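Local structure of peptidase S9 prolyl oligopeptidase catalytic domain-containing protein (Pyrococcus horikoshii, 4HXF) at residues I202-D207 against E211-K216; M556-L561 against K566-A571. The protein probably cleaves peptides as a serine protease of the prolyl oligopeptidase family, selecting its substrates by assembling into a self-compartmentalizing hexamer. All coordinates share one frame; numbering follows the deposited sequence.

Contact 1: I202-D207 against E211-K216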
# COMPACT_ATOMS: atom_id res chain seq x y z
N ILE A 202 -4.43 50.52 9.85
CA ILE A 202 -5.13 50.17 8.63
C ILE A 202 -4.47 50.85 7.45
O ILE A 202 -4.19 52.06 7.44
CB ILE A 202 -6.64 50.57 8.73
CG1 ILE A 202 -7.29 50.01 9.99
CG2 ILE A 202 -7.44 50.23 7.44
CD1 ILE A 202 -8.77 50.40 10.22
N TYR A 203 -4.19 50.02 6.44
CA TYR A 203 -3.50 50.49 5.22
C TYR A 203 -4.31 50.28 3.97
O TYR A 203 -5.15 49.40 3.91
CB TYR A 203 -2.18 49.73 5.03
CG TYR A 203 -1.26 49.82 6.17
CD1 TYR A 203 -0.25 50.78 6.20
CD2 TYR A 203 -1.37 48.92 7.25
CE1 TYR A 203 0.61 50.86 7.29
CE2 TYR A 203 -0.50 49.01 8.32
CZ TYR A 203 0.48 49.98 8.32
OH TYR A 203 1.36 50.11 9.39
N LEU A 204 -4.04 51.09 2.96
CA LEU A 204 -4.63 50.90 1.62
C LEU A 204 -3.46 50.49 0.75
O LEU A 204 -2.42 51.23 0.67
CB LEU A 204 -5.24 52.19 1.14
CG LEU A 204 -6.15 52.06 -0.05
CD1 LEU A 204 -7.33 51.11 0.22
CD2 LEU A 204 -6.57 53.48 -0.46
N TRP A 205 -3.58 49.32 0.15
CA TRP A 205 -2.51 48.64 -0.61
C TRP A 205 -2.91 48.51 -2.06
O TRP A 205 -4.04 48.16 -2.41
CB TRP A 205 -2.21 47.29 0.02
CG TRP A 205 -0.95 46.62 -0.40
CD1 TRP A 205 0.26 46.50 0.30
CD2 TRP A 205 -0.75 45.86 -1.64
NE1 TRP A 205 1.14 45.77 -0.41
CE2 TRP A 205 0.61 45.36 -1.59
CE3 TRP A 205 -1.55 45.50 -2.67
CZ2 TRP A 205 1.15 44.56 -2.59
CZ3 TRP A 205 -0.99 44.71 -3.73
CH2 TRP A 205 0.32 44.24 -3.67
N LYS A 206 -2.00 48.86 -2.96
CA LYS A 206 -2.18 48.57 -4.37
C LYS A 206 -0.81 48.45 -5.07
O LYS A 206 0.08 49.28 -4.89
CB LYS A 206 -2.98 49.67 -5.05
CG LYS A 206 -3.32 49.38 -6.53
CD LYS A 206 -4.35 50.41 -6.97
CE LYS A 206 -4.73 50.34 -8.43
NZ LYS A 206 -5.87 51.30 -8.60
N ASP A 207 -0.67 47.41 -5.88
CA ASP A 207 0.49 47.28 -6.78
C ASP A 207 1.80 47.41 -6.07
O ASP A 207 2.72 48.09 -6.54
CB ASP A 207 0.32 48.32 -7.94
CG ASP A 207 -0.82 47.93 -8.89
OD1 ASP A 207 -1.01 46.70 -9.03
OD2 ASP A 207 -1.58 48.81 -9.39
N GLU A 211 -0.38 52.99 1.64
CA GLU A 211 -0.47 54.19 2.42
C GLU A 211 -1.30 53.88 3.68
O GLU A 211 -2.28 53.10 3.64
CB GLU A 211 -1.09 55.32 1.62
CG GLU A 211 -2.58 55.25 1.40
CD GLU A 211 -3.11 56.54 0.79
OE1 GLU A 211 -2.37 57.55 0.81
OE2 GLU A 211 -4.26 56.56 0.32
N LYS A 212 -0.88 54.48 4.79
CA LYS A 212 -1.56 54.27 6.05
C LYS A 212 -2.81 55.08 6.13
O LYS A 212 -2.80 56.31 5.87
CB LYS A 212 -0.63 54.57 7.23
CG LYS A 212 -1.20 54.06 8.52
CD LYS A 212 -0.31 54.43 9.68
CE LYS A 212 0.81 53.51 9.85
NZ LYS A 212 1.81 54.12 10.82
N LEU A 213 -3.93 54.49 6.46
CA LEU A 213 -5.16 55.24 6.56
C LEU A 213 -5.43 55.66 8.00
O LEU A 213 -5.97 56.75 8.28
CB LEU A 213 -6.38 54.44 6.00
CG LEU A 213 -6.44 54.05 4.55
CD1 LEU A 213 -7.76 53.28 4.38
CD2 LEU A 213 -6.43 55.33 3.64
N PHE A 214 -5.20 54.72 8.90
CA PHE A 214 -5.43 54.90 10.30
C PHE A 214 -4.35 54.32 11.11
O PHE A 214 -3.80 53.23 10.83
CB PHE A 214 -6.75 54.20 10.80
CG PHE A 214 -7.99 54.78 10.21
CD1 PHE A 214 -8.57 54.20 9.11
CD2 PHE A 214 -8.53 55.99 10.71
CE1 PHE A 214 -9.68 54.76 8.46
CE2 PHE A 214 -9.69 56.54 10.08
CZ PHE A 214 -10.23 55.92 8.97
N GLU A 215 -4.08 54.95 12.26
CA GLU A 215 -3.07 54.47 13.15
C GLU A 215 -3.64 54.29 14.54
O GLU A 215 -4.18 55.29 15.09
CB GLU A 215 -1.96 55.52 13.16
CG GLU A 215 -1.04 55.33 14.29
CD GLU A 215 0.21 54.62 13.90
OE1 GLU A 215 1.04 55.31 13.23
OE2 GLU A 215 0.37 53.48 14.37
N LYS A 216 -3.49 53.11 15.12
CA LYS A 216 -3.90 52.78 16.50
C LYS A 216 -5.36 53.13 16.74
O LYS A 216 -5.71 53.95 17.66
CB LYS A 216 -2.95 53.40 17.51
CG LYS A 216 -3.06 52.80 18.87
CD LYS A 216 -1.86 53.29 19.78
CE LYS A 216 -1.86 52.64 21.11
NZ LYS A 216 -0.43 52.79 21.63
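Ile-202 to Leu-204 pair antiparallel with Glu-211 to Phe-214 as the last two strands of a four-stranded beta-propeller sheet, the strand axes 4.4 Å apart at closest and 143° between their directions. A classic beta bulge interrupts this hairpin: Leu-213 and Phe-214 both face Ile-202, whose O accepts from both their N atoms, with the shorter bond, 2.6 Å, from Leu-213 N. The reciprocal Ile-202 N to Phe-214 O bond closes that end, while Leu-204 and Glu-211 exchange two backbone bonds at the other. Between them, in the non-hydrogen-bonded pair, Tyr-203 and Lys-212 lie side by side and point the same way. The lysine runs along the ring, its CG 3.9 Å from Tyr-203 CE1; a bend at chi3 (-83°) lays CE 3.5 Å from Tyr-203 OH, and NZ runs on to a salt bridge with Glu-215 OE1, met from above the carboxylate plane. Replacing Tyr-203 by an alanine would probably leave the methylenes of Lys-212 without their aromatic neighbour and the amine arm freer to swing from Glu-215. The other face, with Ile-202, Leu-204 and Phe-214, is largely apolar, though Glu-211 lies alongside Leu-204 there: Leu-213 sets CG 4.1 Å from Leu-204 CB, and Val-184 packs against Ile-202 and Leu-204. Phe-214, edge-to-face with Tyr-249 and Phe-219, brings its CD1 to 4.0 Å from Ile-202 CD1.

Contact 2: M556-L561 against K566-A571; sequences MFYHVL and KEVYIA
Tyr-558 and Leu-561 of helix 552-563 pack on Val-568 and Ile-570 of strand 568-573, the helix and second strand of a beta-alpha-beta unit in the alpha/beta-hydrolase fold; the short helix and strand axes run 152° apart in direction. The aromatic contact is a CH-pi interaction: Ile-570 CG2 sits over one face of the Tyr-558 ring, 3.5 Å from its centroid and only 9° off the normal. Having CG anti to the backbone N (chi1 177°) extends the tyrosine toward the strand, where Val-568 O lies at the ring's edge, 3.6 Å from Tyr-558 CE1. Aliphatic packing continues with Val-568, whose methyls both touch the Tyr-558 ring and Leu-561: CG1 is 3.8 Å from Tyr-558 CD1 and 3.9 Å from Leu-561 CB, and CG2 meets Tyr-558 CD1 and Leu-561 CD1. Leu-561 CD2 also meets the lysine methylene Lys-566 CG at 3.8 Å. In the polar group, Lys-566 N donates to Leu-561 O over 3.0 Å, from above the carbonyl plane, tying the helix to the segment that leads into the strand. The Lys-566 amine turns away to the carbonyls of Lys-532 and Val-534, and Tyr-558 OH bonds to Asp-136 O of a neighbouring subunit. Leu-538 and Leu-540 of strand 538-543 line the same helix-strand layer, and helix 586-605 packs on Tyr-569 and Ala-571 across the sheet.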
# COMPACT_ATOMS: atom_id res chain seq x y z
N MET A 556 -5.60 21.19 37.34
CA MET A 556 -5.17 21.67 38.66
C MET A 556 -6.30 21.54 39.64
O MET A 556 -6.07 21.15 40.76
CB MET A 556 -4.57 23.09 38.64
CG MET A 556 -3.33 23.27 37.86
SD MET A 556 -2.59 24.92 38.12
CE MET A 556 -3.89 26.01 37.60
N PHE A 557 -7.50 21.96 39.26
CA PHE A 557 -8.69 21.90 40.08
C PHE A 557 -9.00 20.43 40.45
O PHE A 557 -9.20 20.11 41.64
CB PHE A 557 -9.84 22.62 39.46
CG PHE A 557 -10.97 22.99 40.41
CD1 PHE A 557 -10.81 23.60 41.66
CD2 PHE A 557 -12.28 22.92 39.93
CE1 PHE A 557 -11.90 23.91 42.44
CE2 PHE A 557 -13.36 23.32 40.72
CZ PHE A 557 -13.16 23.89 41.92
N TYR A 558 -8.94 19.56 39.48
CA TYR A 558 -9.07 18.13 39.68
C TYR A 558 -8.06 17.57 40.70
O TYR A 558 -8.46 16.95 41.73
CB TYR A 558 -8.92 17.38 38.36
CG TYR A 558 -8.99 15.86 38.54
CD1 TYR A 558 -10.19 15.21 38.79
CD2 TYR A 558 -7.85 15.12 38.60
CE1 TYR A 558 -10.23 13.84 39.04
CE2 TYR A 558 -7.85 13.77 38.89
CZ TYR A 558 -9.07 13.13 39.09
OH TYR A 558 -9.15 11.79 39.39
N HIS A 559 -6.75 17.83 40.48
CA HIS A 559 -5.76 17.30 41.43
C HIS A 559 -5.92 17.80 42.87
O HIS A 559 -5.76 17.07 43.85
CB HIS A 559 -4.32 17.61 40.98
CG HIS A 559 -3.84 16.82 39.82
ND1 HIS A 559 -2.78 17.21 39.04
CD2 HIS A 559 -4.16 15.49 39.39
CE1 HIS A 559 -2.48 16.16 38.14
NE2 HIS A 559 -3.31 15.14 38.40
N VAL A 560 -6.20 19.12 42.96
CA VAL A 560 -6.32 19.76 44.27
C VAL A 560 -7.56 19.24 44.95
O VAL A 560 -7.51 18.93 46.17
CB VAL A 560 -6.26 21.29 44.17
CG1 VAL A 560 -6.80 21.90 45.45
CG2 VAL A 560 -4.84 21.77 43.80
N LEU A 561 -8.67 19.13 44.25
CA LEU A 561 -9.89 18.52 44.86
C LEU A 561 -9.65 17.05 45.31
O LEU A 561 -10.03 16.67 46.42
CB LEU A 561 -11.11 18.64 43.85
CG LEU A 561 -11.67 20.02 43.65
CD1 LEU A 561 -12.50 19.97 42.39
CD2 LEU A 561 -12.44 20.47 44.90
N LYS A 566 -12.12 15.01 47.78
CA LYS A 566 -13.44 15.26 47.16
C LYS A 566 -13.74 14.23 46.08
O LYS A 566 -12.83 13.65 45.51
CB LYS A 566 -13.43 16.64 46.55
CG LYS A 566 -12.97 17.78 47.49
CD LYS A 566 -13.80 17.94 48.74
CE LYS A 566 -13.42 19.18 49.51
NZ LYS A 566 -14.33 19.36 50.68
N GLU A 567 -15.00 14.05 45.83
CA GLU A 567 -15.47 13.23 44.74
C GLU A 567 -15.46 14.07 43.47
O GLU A 567 -16.33 14.92 43.26
CB GLU A 567 -16.92 12.73 45.04
CG GLU A 567 -17.37 11.85 43.88
CD GLU A 567 -18.79 11.25 43.99
OE1 GLU A 567 -19.16 10.56 43.04
OE2 GLU A 567 -19.50 11.43 45.01
N VAL A 568 -14.54 13.78 42.59
CA VAL A 568 -14.30 14.54 41.36
C VAL A 568 -13.77 13.59 40.30
O VAL A 568 -13.13 12.57 40.67
CB VAL A 568 -13.40 15.75 41.60
CG1 VAL A 568 -12.02 15.31 42.08
CG2 VAL A 568 -13.43 16.69 40.32
N TYR A 569 -14.08 13.88 39.04
CA TYR A 569 -13.74 13.08 37.92
C TYR A 569 -13.27 14.03 36.82
O TYR A 569 -13.79 15.15 36.79
CB TYR A 569 -14.95 12.31 37.39
CG TYR A 569 -15.65 11.51 38.46
CD1 TYR A 569 -16.66 12.11 39.27
CD2 TYR A 569 -15.29 10.18 38.70
CE1 TYR A 569 -17.26 11.37 40.26
CE2 TYR A 569 -15.85 9.46 39.75
CZ TYR A 569 -16.88 10.05 40.49
OH TYR A 569 -17.45 9.28 41.50
N ILE A 570 -12.41 13.56 35.96
CA ILE A 570 -11.95 14.35 34.80
C ILE A 570 -11.92 13.56 33.52
O ILE A 570 -11.40 12.43 33.45
CB ILE A 570 -10.70 15.24 35.06
CG1 ILE A 570 -10.45 16.20 33.95
CG2 ILE A 570 -9.45 14.35 35.32
CD1 ILE A 570 -9.27 17.16 34.21
N ALA A 571 -12.58 14.18 32.48
CA ALA A 571 -12.58 13.62 31.12
C ALA A 571 -11.75 14.55 30.27
O ALA A 571 -12.14 15.74 30.14
CB ALA A 571 -14.04 13.45 30.60

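Contacts 1 and 2 share no element: the 202-207/211-216 hairpin belongs to the propeller and the 556-561/566-571 pair to the hydrolase domain, with centres 51 Å apart and nearest atoms about 31 Å. Contact 1 is a surface contact, held chiefly by backbone bonds between neighbouring strands, with charged side chains on its outer parts. Contact 2 is buried; a single backbone bond accompanies interlocking apolar side chains between a helix and a sheet. Both involve the outermost strand of their sheet within the chain, but with different surroundings: beyond strand 568-573 the sheet runs on into a neighbouring subunit, whereas contact 1 has just a weak, long ion pair to another chain, through Asp-207.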